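Local structure of putative TIM-barrel metal-dependent hydrolase (Mycobacterium avium subsp. paratuberculosis S397, 4DZI) at residues 11-15 and 291-295; 190-196 and 225-230; 295-299 and 331-337; 348-353 and 383-389. The protein is a putative TIM-barrel amidohydrolase that holds two cadmium ions in the crystal and probably catalyses a metal-dependent hydrolysis of an unidentified substrate. All coordinates share one frame; numbering follows the deposited sequence. Where two conformers were deposited one is given.

The four contacts lie in one TIM-barrel-like amidohydrolase domain. Interactions 1 and 2, with centres about 11 Å apart, meet at a shared cadmium ion, and strands 227-230 and 289-292 are neighbours in one parallel sheet. Along the chain, both segments of interaction 2 fall between 11-15 and 291-295. Interaction 3 starts at Gly-295, where interaction 1 ends, and carries the chain into helix 298-312. Interaction 4 comes last, about 13 Å from interaction 3 between centres, and is joined to it through backbone pairing of Ile-331 with Lys-350 and Leu-352. Val-12 to Phe-353 pairing ties interaction 4 back to interaction 1, so backbone hydrogen bonds link the 348-353 segment to the strand that carries two metal ligands.

Interaction 1 of 4, residues 11-15 and 291-295; sequences DVDNH and SIENG. With CD (cadmium ion), chain Q; CD (cadmium ion), chain P.
Asp-13, His-15 and Glu-293 meet at a cadmium ion; no direct hydrogen bond crosses between the two segments. Asp-13 grips this ion unevenly with both carboxylate oxygens, OD1 at 2.2 Å and OD2 at 2.6 Å, while His-15 offers NE2 and Glu-293 offers OE2. The Glu-293 carboxylate also chelates the second cadmium through OE1 and OE2, so OE2 bridges the pair; its distance to the second ion is 2.5 Å. The His-15 ring stands 71° from the Glu-293 carboxylate plane, and the two groups converge on the metal rather than stacking. His-230 and Asp-356 complete the first site, and Asp-356, His-359 and Glu-361 join Glu-293 at the second, with a water 2.5 Å from the ion, a binuclear centre as in many amidohydrolases.

Behind the ligands, Ile-292 sets CG2 against Asp-13 CG at 3.5 Å, an apolar backing on the side chain that carries the metal-binding oxygens. Its CG2 is anti to the backbone N, which brings that methyl to the carboxylate while CD1 reaches toward Val-12 O. A water donates to Asp-13 OD2 at 2.7 Å and weakly accepts from Glu-293 N. Further out, Asp-11 OD1 accepts from Asp-13 N at 3.1 Å, closing an Asx turn at the corner in the chain just before the ligands.

Strand 9-15 pairs with strand 115-121, whose Phe-119 and Leu-121 touch Val-12 and Asp-13, while helix 266-277 packs on Ser-291 and Asn-294 at the end of strand 289-292.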
# COMPACT_ATOMS: atom_id res chain seq x y z
N ASP C 11 9.45 28.30 3.79
CA ASP C 11 8.95 27.09 4.47
C ASP C 11 7.70 26.63 3.75
O ASP C 11 6.67 27.33 3.77
CB ASP C 11 8.63 27.48 5.93
CG ASP C 11 8.42 26.27 6.83
OD1 ASP C 11 7.99 25.23 6.30
OD2 ASP C 11 8.67 26.37 8.06
N VAL C 12 7.74 25.46 3.09
CA VAL C 12 6.57 25.04 2.30
C VAL C 12 5.50 24.31 3.12
O VAL C 12 4.48 23.88 2.58
CB VAL C 12 6.96 24.19 1.06
CG1 VAL C 12 8.04 24.92 0.21
CG2 VAL C 12 7.45 22.79 1.46
N ASP C 13 5.71 24.20 4.43
CA ASP C 13 4.70 23.51 5.25
C ASP C 13 4.52 24.25 6.55
O ASP C 13 5.25 24.01 7.53
CB ASP C 13 5.11 22.07 5.57
CG ASP C 13 3.98 21.27 6.15
OD1 ASP C 13 2.88 21.84 6.40
OD2 ASP C 13 4.22 20.07 6.40
N ASN C 14 3.51 25.12 6.55
CA ASN C 14 3.10 25.76 7.80
C ASN C 14 1.59 25.66 7.91
O ASN C 14 0.89 25.45 6.93
CB ASN C 14 3.51 27.25 7.80
CG ASN C 14 4.78 27.53 8.60
OD1 ASN C 14 4.86 28.57 9.28
ND2 ASN C 14 5.80 26.69 8.46
N HIS C 15 1.08 25.76 9.14
CA HIS C 15 -0.37 25.72 9.37
C HIS C 15 -0.94 26.88 10.16
O HIS C 15 -0.24 27.51 10.94
CB HIS C 15 -0.75 24.39 10.08
CG HIS C 15 -0.51 23.19 9.22
ND1 HIS C 15 -1.40 22.78 8.31
CD2 HIS C 15 0.61 22.37 9.08
CE1 HIS C 15 -0.91 21.72 7.63
NE2 HIS C 15 0.31 21.46 8.09
N SER C 291 4.42 17.46 -3.12
CA SER C 291 3.94 16.60 -2.02
C SER C 291 4.37 17.20 -0.69
O SER C 291 5.57 17.45 -0.49
CB SER C 291 4.56 15.20 -2.20
OG SER C 291 4.37 14.42 -1.02
N ILE C 292 3.41 17.48 0.18
CA ILE C 292 3.72 18.09 1.49
C ILE C 292 3.23 17.21 2.65
O ILE C 292 2.06 16.81 2.68
CB ILE C 292 3.05 19.49 1.57
CG1 ILE C 292 3.34 20.31 0.30
CG2 ILE C 292 3.50 20.22 2.85
CD1 ILE C 292 2.65 21.67 0.25
N GLU C 293 4.12 16.96 3.60
CA GLU C 293 3.83 16.16 4.81
C GLU C 293 3.42 14.73 4.50
O GLU C 293 2.72 14.10 5.29
CB GLU C 293 2.81 16.84 5.76
CG GLU C 293 3.06 16.41 7.23
CD GLU C 293 2.13 16.98 8.27
OE1 GLU C 293 1.97 16.33 9.32
OE2 GLU C 293 1.53 18.06 8.04
N ASN C 294 3.91 14.21 3.38
CA ASN C 294 3.62 12.81 3.08
C ASN C 294 4.87 11.92 3.17
O ASN C 294 4.79 10.70 2.87
CB ASN C 294 3.06 12.74 1.67
CG ASN C 294 1.81 13.60 1.52
OD1 ASN C 294 0.90 13.51 2.33
ND2 ASN C 294 1.79 14.46 0.49
N GLY C 295 6.02 12.50 3.55
CA GLY C 295 7.34 11.80 3.54
C GLY C 295 7.87 11.73 2.11
O GLY C 295 7.22 12.18 1.18
CD CD Q . 1.79 20.09 7.24
CD CD P . 1.08 18.20 10.48
O HOH W 1 6.04 18.69 4.88
O HOH W 2 -1.16 17.46 9.70

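Interaction 2 of 4, residues 190-196 and 225-230; sequences KLVLVRP and VPVGFH. With CD (cadmium ion), chain Q.
Val-192 and Leu-193 bridge Val-227 and Gly-228 in parallel register, forming the paired strands of a beta-alpha-beta unit whose crossover contains helix 214-223. The spacing between CA atoms is 5.2 Å for Val-192 with Val-227 and 4.6 Å for Leu-193 with Gly-228.

Three backbone hydrogen bonds establish this register. Val-192 N donates to Pro-226 O, Gly-228 N donates to Val-192 O, and Val-194 N donates to Gly-228 O. The middle bond is short, 2.6 Å from Gly-228 N to Val-192 O, and nearly straight at 168°. Beyond the last bond the strands separate, and a water spans them, donating to Val-194 O and accepting from His-230 N.

Apolar contacts line both faces. On the face bearing Val-192 and Val-227, Val-192 CG1 meets Val-225 CG1 at 4.0 Å, and the side chains cross at about a right angle. With chi1 169°, Val-194 CG2 stands beside the backbone N, anti to the carbonyl carbon, where it meets Val-227 CG2 at 3.6 Å. Val-227 CG2 also lies over one face of the Phe-229 ring, toward the rim, while Val-194 runs alongside that ring. On the other face, Leu-191 CD1 and Leu-193 CD2 pack against the backbone of Gly-228, where no side chain intervenes. Helix 266-277 supplies Ile-268 and Met-272 to Phe-229.

Metal coordination belongs to the strand end: His-230, with CG anti to its backbone N, extends away from the 190-196 segment, and its NE2 binds cadmium at 2.4 Å.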
# COMPACT_ATOMS: atom_id res chain seq x y z
N LYS C 190 -1.24 31.28 -5.62
CA LYS C 190 0.02 30.86 -6.21
C LYS C 190 0.25 29.35 -6.05
O LYS C 190 1.23 28.79 -6.59
CB LYS C 190 1.20 31.63 -5.58
CG LYS C 190 1.09 33.15 -5.71
CD LYS C 190 1.00 33.57 -7.16
CE LYS C 190 1.26 35.09 -7.29
NZ LYS C 190 0.23 35.89 -6.57
N LEU C 191 -0.61 28.73 -5.25
CA LEU C 191 -0.53 27.27 -4.97
C LEU C 191 -1.96 26.85 -4.66
O LEU C 191 -2.69 27.60 -3.97
CB LEU C 191 0.38 26.98 -3.75
CG LEU C 191 0.46 25.53 -3.24
CD1 LEU C 191 1.07 24.59 -4.27
CD2 LEU C 191 1.27 25.49 -1.95
N VAL C 192 -2.43 25.71 -5.19
CA VAL C 192 -3.75 25.22 -4.80
C VAL C 192 -3.57 23.80 -4.24
O VAL C 192 -2.67 23.07 -4.67
CB VAL C 192 -4.76 25.18 -5.96
CG1 VAL C 192 -4.82 26.54 -6.66
CG2 VAL C 192 -4.39 24.09 -6.95
N LEU C 193 -4.44 23.41 -3.31
CA LEU C 193 -4.37 22.05 -2.76
C LEU C 193 -5.46 21.19 -3.37
O LEU C 193 -6.63 21.57 -3.35
CB LEU C 193 -4.59 22.09 -1.24
CG LEU C 193 -3.58 22.95 -0.52
CD1 LEU C 193 -3.90 22.88 0.98
CD2 LEU C 193 -2.15 22.49 -0.78
N VAL C 194 -5.09 20.03 -3.90
CA VAL C 194 -6.09 19.04 -4.27
C VAL C 194 -5.83 17.86 -3.35
O VAL C 194 -4.68 17.57 -3.03
CB VAL C 194 -5.92 18.62 -5.75
CG1 VAL C 194 -6.78 17.39 -6.09
CG2 VAL C 194 -6.31 19.78 -6.68
N ARG C 195 -6.90 17.24 -2.87
CA ARG C 195 -6.72 16.19 -1.89
C ARG C 195 -6.06 14.94 -2.52
O ARG C 195 -6.46 14.50 -3.58
CB ARG C 195 -8.06 15.82 -1.27
CG ARG C 195 -7.91 14.84 -0.10
CD ARG C 195 -9.22 14.65 0.66
NE ARG C 195 -10.27 14.18 -0.26
CZ ARG C 195 -11.00 13.09 -0.08
NH1 ARG C 195 -10.83 12.30 0.99
NH2 ARG C 195 -11.94 12.79 -0.97
N PRO C 196 -5.07 14.36 -1.83
CA PRO C 196 -4.41 13.14 -2.39
C PRO C 196 -5.29 11.92 -2.12
O PRO C 196 -5.05 11.15 -1.20
CB PRO C 196 -3.09 13.04 -1.61
CG PRO C 196 -3.34 13.81 -0.33
CD PRO C 196 -4.31 14.92 -0.70
N VAL C 225 0.73 27.72 -11.79
CA VAL C 225 0.39 27.49 -10.39
C VAL C 225 0.41 25.97 -10.09
O VAL C 225 -0.35 25.19 -10.71
CB VAL C 225 -1.01 28.08 -10.07
CG1 VAL C 225 -1.56 27.53 -8.75
CG2 VAL C 225 -0.94 29.61 -10.04
N PRO C 226 1.28 25.54 -9.15
CA PRO C 226 1.35 24.11 -8.84
C PRO C 226 0.13 23.59 -8.11
O PRO C 226 -0.57 24.33 -7.43
CB PRO C 226 2.59 23.98 -7.94
CG PRO C 226 3.25 25.32 -7.92
CD PRO C 226 2.26 26.34 -8.38
N VAL C 227 -0.10 22.28 -8.23
CA VAL C 227 -1.06 21.60 -7.38
C VAL C 227 -0.27 21.03 -6.21
O VAL C 227 0.77 20.38 -6.40
CB VAL C 227 -1.82 20.48 -8.13
CG1 VAL C 227 -0.86 19.54 -8.87
CG2 VAL C 227 -2.74 19.74 -7.17
N GLY C 228 -0.76 21.27 -5.00
CA GLY C 228 -0.11 20.67 -3.84
C GLY C 228 -0.97 19.56 -3.29
O GLY C 228 -2.19 19.65 -3.31
N PHE C 229 -0.30 18.49 -2.83
CA PHE C 229 -0.96 17.34 -2.22
C PHE C 229 -0.45 17.21 -0.78
O PHE C 229 0.70 16.81 -0.54
CB PHE C 229 -0.61 16.03 -2.98
CG PHE C 229 -1.20 15.98 -4.37
CD1 PHE C 229 -2.56 15.83 -4.55
CD2 PHE C 229 -0.39 16.11 -5.48
CE1 PHE C 229 -3.11 15.80 -5.83
CE2 PHE C 229 -0.94 16.09 -6.78
CZ PHE C 229 -2.30 15.94 -6.94
N HIS C 230 -1.29 17.58 0.18
CA HIS C 230 -0.90 17.54 1.58
C HIS C 230 -1.61 16.44 2.27
O HIS C 230 -2.79 16.21 1.98
CB HIS C 230 -1.32 18.85 2.28
CG HIS C 230 -0.84 18.95 3.72
ND1 HIS C 230 -1.47 18.33 4.76
CD2 HIS C 230 0.27 19.58 4.26
CE1 HIS C 230 -0.79 18.58 5.90
NE2 HIS C 230 0.28 19.32 5.60
CD CD Q . 1.79 20.09 7.24
O HOH W 3 -3.75 18.73 -0.52

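Interaction 3 of 4, residues 295-299 and 331-337; sequences GSYFV and IAPYYED
Gly-295, with a positive phi of 77°, passes close to the loop after strand 329-331, its CA 4.5 Å from that of Pro-333. The facing loop makes a type I turn from Tyr-334 to Asp-337, closed by Asp-337 N donating to Tyr-334 O. The Asp-337 carboxylate reaches across to Ser-296: Asp-337 OD2 accepts from Ser-296 OG at 2.7 Å and from Ser-296 N at 3.0 Å. Tyr-334 N donates to that same Asp-337 OD2 at 2.9 Å, giving it three donors from two segments. The donors approach differently: Ser-296 N comes on the syn side, Ser-296 OG is well out of the carboxylate plane on the same side of it as Ser-296 N, and Tyr-334 N approaches from the opposite side, 67° out of it. Ser-296 OG sits between the backbone N and carbonyl carbon, so hydroxyl and amide converge on OD2.

These segments follow successive parallel strands, 289-292 and 329-331, of the barrel-like fold, and the contact joins the approach to helix 298-312 to the loop leading into helix 339-346. Here, in the conformer given, the Tyr-334 ring lies face-on against Gly-295, whose CA makes a CH-pi contact 3.6 Å from the ring centroid, 19° off the normal; Gly-295 N is also above this face. A water accepts from Gly-295 N and donates to Ala-332 O.

Deeper in the contact, Ile-331 CD1 packs against Val-299 CG2, in one of two modelled conformers of that valine, and against Phe-298 CZ at 3.9 Å. Leu-342 of helix 339-346 packs beside Ser-296, and Lys-304 of the second subunit makes a cation-pi contact with Tyr-297.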
# COMPACT_ATOMS: atom_id res chain seq x y z
N GLY C 295 6.02 12.50 3.55
CA GLY C 295 7.34 11.80 3.54
C GLY C 295 7.87 11.73 2.11
O GLY C 295 7.22 12.18 1.18
N SER C 296 9.02 11.08 1.93
CA SER C 296 9.57 10.87 0.61
C SER C 296 9.85 9.40 0.41
O SER C 296 10.28 9.00 -0.65
CB SER C 296 10.89 11.66 0.41
OG SER C 296 11.93 11.23 1.28
N TYR C 297 9.56 8.58 1.43
CA TYR C 297 9.83 7.14 1.27
C TYR C 297 9.01 6.52 0.15
O TYR C 297 9.39 5.48 -0.39
CB TYR C 297 9.43 6.46 2.56
CG TYR C 297 9.88 5.04 2.74
CD1 TYR C 297 11.21 4.72 2.76
CD2 TYR C 297 8.95 4.03 2.96
CE1 TYR C 297 11.63 3.41 2.98
CE2 TYR C 297 9.35 2.73 3.18
CZ TYR C 297 10.69 2.43 3.19
OH TYR C 297 11.09 1.13 3.45
N PHE C 298 7.87 7.11 -0.18
CA PHE C 298 7.06 6.57 -1.26
C PHE C 298 7.76 6.51 -2.63
O PHE C 298 7.41 5.69 -3.50
CB PHE C 298 5.72 7.31 -1.42
CG PHE C 298 5.84 8.67 -2.09
CD1 PHE C 298 5.70 8.80 -3.47
CD2 PHE C 298 6.00 9.81 -1.33
CE1 PHE C 298 5.80 10.03 -4.12
CE2 PHE C 298 6.08 11.05 -1.96
CZ PHE C 298 5.98 11.16 -3.35
N VAL C 299 8.74 7.38 -2.86
CA VAL C 299 9.32 7.54 -4.18
C VAL C 299 9.93 6.26 -4.72
O VAL C 299 9.74 5.90 -5.87
CB VAL C 299 10.41 8.63 -4.15
CG1 VAL C 299 11.04 8.82 -5.52
CG2 VAL C 299 9.81 9.94 -3.66
N ILE C 331 9.15 17.46 -3.69
CA ILE C 331 8.81 16.69 -2.49
C ILE C 331 9.39 17.32 -1.22
O ILE C 331 10.61 17.53 -1.13
CB ILE C 331 9.34 15.26 -2.62
CG1 ILE C 331 8.64 14.57 -3.79
CG2 ILE C 331 9.07 14.50 -1.32
CD1 ILE C 331 9.24 13.22 -4.11
N ALA C 332 8.53 17.61 -0.24
CA ALA C 332 9.00 17.95 1.10
C ALA C 332 9.14 16.65 1.90
O ALA C 332 8.13 16.04 2.26
CB ALA C 332 7.99 18.86 1.82
N PRO C 333 10.36 16.23 2.18
CA PRO C 333 10.54 14.95 2.89
C PRO C 333 10.26 15.06 4.39
O PRO C 333 10.15 16.17 4.97
CB PRO C 333 12.04 14.66 2.69
CG PRO C 333 12.65 16.07 2.70
CD PRO C 333 11.66 16.85 1.84
N TYR C 334 10.15 13.91 5.05
CA TYR C 334 10.14 13.91 6.50
C TYR C 334 11.59 14.10 6.99
O TYR C 334 12.55 13.76 6.28
CB TYR C 334 9.51 12.61 7.09
CG TYR C 334 7.97 12.49 7.04
CD1 TYR C 334 7.14 13.60 7.17
CD2 TYR C 334 7.35 11.23 6.91
CE1 TYR C 334 5.74 13.47 7.15
CE2 TYR C 334 5.97 11.11 6.88
CZ TYR C 334 5.15 12.22 6.99
OH TYR C 334 3.74 12.09 6.96
N TYR C 335 11.74 14.66 8.19
CA TYR C 335 13.07 15.02 8.74
C TYR C 335 14.05 13.87 8.83
O TYR C 335 15.25 14.09 8.72
CB TYR C 335 12.93 15.68 10.13
CG TYR C 335 11.64 16.44 10.21
CD1 TYR C 335 11.35 17.44 9.28
CD2 TYR C 335 10.69 16.13 11.17
CE1 TYR C 335 10.15 18.13 9.32
CE2 TYR C 335 9.49 16.81 11.22
CZ TYR C 335 9.22 17.80 10.30
OH TYR C 335 8.02 18.48 10.35
N GLU C 336 13.54 12.65 9.02
CA GLU C 336 14.38 11.46 9.21
C GLU C 336 14.70 10.71 7.94
O GLU C 336 15.47 9.76 7.94
CB GLU C 336 13.75 10.51 10.23
CG GLU C 336 13.86 10.98 11.68
CD GLU C 336 15.29 10.99 12.19
OE1 GLU C 336 15.73 12.06 12.66
OE2 GLU C 336 15.99 9.95 12.12
N ASP C 337 14.11 11.14 6.83
CA ASP C 337 14.38 10.51 5.55
C ASP C 337 15.87 10.59 5.16
O ASP C 337 16.59 11.52 5.53
CB ASP C 337 13.50 11.15 4.47
CG ASP C 337 12.03 10.88 4.65
OD1 ASP C 337 11.63 10.08 5.53
OD2 ASP C 337 11.23 11.47 3.88
O HOH W 4 5.88 14.74 1.11
O HOH W 5 6.82 15.07 4.44
O HOH W 6 9.18 9.28 4.38

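Interaction 4 of 4, residues 348-353 and 383-389; sequences VDKILF and KIMRDNA
Asn-388 and Ile-384 clamp helix 378-393 onto the loop segment 348-353, which opens with a short 3-10 turn and follows helix 339-346 in the barrel-like fold. The Asn-388 amide carries much of the polar contact: ND2 donates to Ile-351 O at 2.8 Å, nearly straight at 168° and with the acceptor in the amide plane. A second, weak bond runs from ND2 to Val-348 O at 2.9 Å. Val-348 O also accepts from Ile-351 N within the 3-10 turn. Asn-388 chi1 of -70° sets CG anti to the carbonyl carbon and aims the amide at these loop carbonyls. Lys-350 NZ forms a salt bridge with Asp-349 OD2 at 3.2 Å.

At the other end, Phe-353 N donates to Ile-384 O at 3.0 Å. Lys-383 O accepts from Asn-388 N, five residues on, the mark of a pi-type turn. Phe-353 O is paired with Val-12 N, linking this loop to strand 9-15.

Ile-351 and Ile-384 lie side by side through their CG2 methyls, while Leu-352 CD2 packs against Ala-389. Met-385 CE lies over the Phe-353 ring face in a CH-pi contact, 9° off the normal; Met-385 SD, oblique, adds a Met-aromatic contact 4.3 Å from the centroid.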
# COMPACT_ATOMS: atom_id res chain seq x y z
N VAL C 348 18.59 16.96 -6.25
CA VAL C 348 18.56 17.87 -5.13
C VAL C 348 17.59 19.04 -5.38
O VAL C 348 17.05 19.62 -4.42
CB VAL C 348 19.96 18.39 -4.83
CG1 VAL C 348 20.46 19.23 -6.00
CG2 VAL C 348 19.98 19.16 -3.53
N ASP C 349 17.35 19.37 -6.66
CA ASP C 349 16.50 20.51 -6.96
C ASP C 349 15.02 20.27 -6.64
O ASP C 349 14.21 21.21 -6.65
CB ASP C 349 16.64 20.95 -8.42
CG ASP C 349 16.26 19.85 -9.39
OD1 ASP C 349 16.96 18.81 -9.43
OD2 ASP C 349 15.26 20.03 -10.11
N LYS C 350 14.65 19.02 -6.36
CA LYS C 350 13.25 18.72 -6.08
C LYS C 350 12.96 18.54 -4.59
O LYS C 350 11.80 18.27 -4.22
CB LYS C 350 12.83 17.46 -6.86
CG LYS C 350 12.74 17.73 -8.37
CD LYS C 350 11.81 18.91 -8.66
CE LYS C 350 11.24 18.88 -10.07
NZ LYS C 350 12.19 19.49 -11.02
N ILE C 351 13.98 18.71 -3.75
CA ILE C 351 13.81 18.51 -2.30
C ILE C 351 13.46 19.84 -1.65
O ILE C 351 14.18 20.83 -1.83
CB ILE C 351 15.09 17.92 -1.69
CG1 ILE C 351 15.35 16.53 -2.27
CG2 ILE C 351 14.98 17.84 -0.18
CD1 ILE C 351 16.64 15.91 -1.75
N LEU C 352 12.34 19.86 -0.93
CA LEU C 352 11.89 21.07 -0.26
C LEU C 352 11.95 21.02 1.25
O LEU C 352 11.48 20.06 1.88
CB LEU C 352 10.45 21.38 -0.66
CG LEU C 352 10.17 21.66 -2.14
CD1 LEU C 352 8.69 21.76 -2.45
CD2 LEU C 352 10.85 22.99 -2.48
N PHE C 353 12.46 22.08 1.85
CA PHE C 353 12.28 22.26 3.28
C PHE C 353 10.86 22.66 3.68
O PHE C 353 10.29 23.62 3.13
CB PHE C 353 13.29 23.31 3.77
CG PHE C 353 12.83 24.10 4.96
CD1 PHE C 353 12.68 23.51 6.21
CD2 PHE C 353 12.55 25.45 4.81
CE1 PHE C 353 12.27 24.28 7.30
CE2 PHE C 353 12.13 26.22 5.89
CZ PHE C 353 12.02 25.64 7.13
N LYS C 383 19.46 25.71 -1.89
CA LYS C 383 18.38 25.27 -2.75
C LYS C 383 17.28 24.67 -1.91
O LYS C 383 16.10 24.98 -2.08
CB LYS C 383 18.83 24.20 -3.77
CG LYS C 383 19.80 24.73 -4.82
CD LYS C 383 20.17 23.60 -5.76
CE LYS C 383 20.91 24.20 -6.96
NZ LYS C 383 21.14 23.23 -8.07
N ILE C 384 17.66 23.76 -1.02
CA ILE C 384 16.67 23.03 -0.21
C ILE C 384 15.90 23.96 0.73
O ILE C 384 14.67 23.85 0.89
CB ILE C 384 17.37 21.91 0.58
CG1 ILE C 384 17.84 20.84 -0.42
CG2 ILE C 384 16.42 21.28 1.59
CD1 ILE C 384 18.74 19.80 0.22
N MET C 385 16.62 24.91 1.33
CA MET C 385 15.98 25.83 2.28
C MET C 385 15.24 27.03 1.70
O MET C 385 14.46 27.68 2.40
CB MET C 385 17.04 26.35 3.27
CG MET C 385 17.71 25.26 4.11
SD MET C 385 16.57 24.27 5.12
CE MET C 385 15.92 25.46 6.28
N ARG C 386 15.49 27.32 0.44
CA ARG C 386 14.92 28.53 -0.15
C ARG C 386 14.64 28.46 -1.64
O ARG C 386 13.52 28.67 -2.09
CB ARG C 386 15.88 29.67 0.15
CG ARG C 386 15.42 30.98 -0.42
CD ARG C 386 16.40 32.08 -0.09
NE ARG C 386 15.89 33.25 -0.78
CZ ARG C 386 14.96 34.08 -0.31
NH1 ARG C 386 14.45 33.97 0.92
NH2 ARG C 386 14.52 35.07 -1.09
N ASP C 387 15.66 28.18 -2.46
CA ASP C 387 15.44 28.42 -3.87
C ASP C 387 14.63 27.36 -4.62
O ASP C 387 13.97 27.67 -5.63
CB ASP C 387 16.76 28.67 -4.55
CG ASP C 387 17.35 30.01 -4.13
OD1 ASP C 387 16.58 30.99 -4.03
OD2 ASP C 387 18.55 30.09 -3.89
N ASN C 388 14.64 26.12 -4.14
CA ASN C 388 13.80 25.15 -4.83
C ASN C 388 12.32 25.51 -4.71
O ASN C 388 11.55 25.27 -5.62
CB ASN C 388 13.98 23.76 -4.23
CG ASN C 388 15.35 23.18 -4.54
OD1 ASN C 388 16.05 23.64 -5.45
ND2 ASN C 388 15.74 22.16 -3.80
N ALA C 389 11.92 26.04 -3.56
CA ALA C 389 10.52 26.47 -3.36
C ALA C 389 10.18 27.61 -4.33
O ALA C 389 9.09 27.66 -4.86
CB ALA C 389 10.29 26.91 -1.93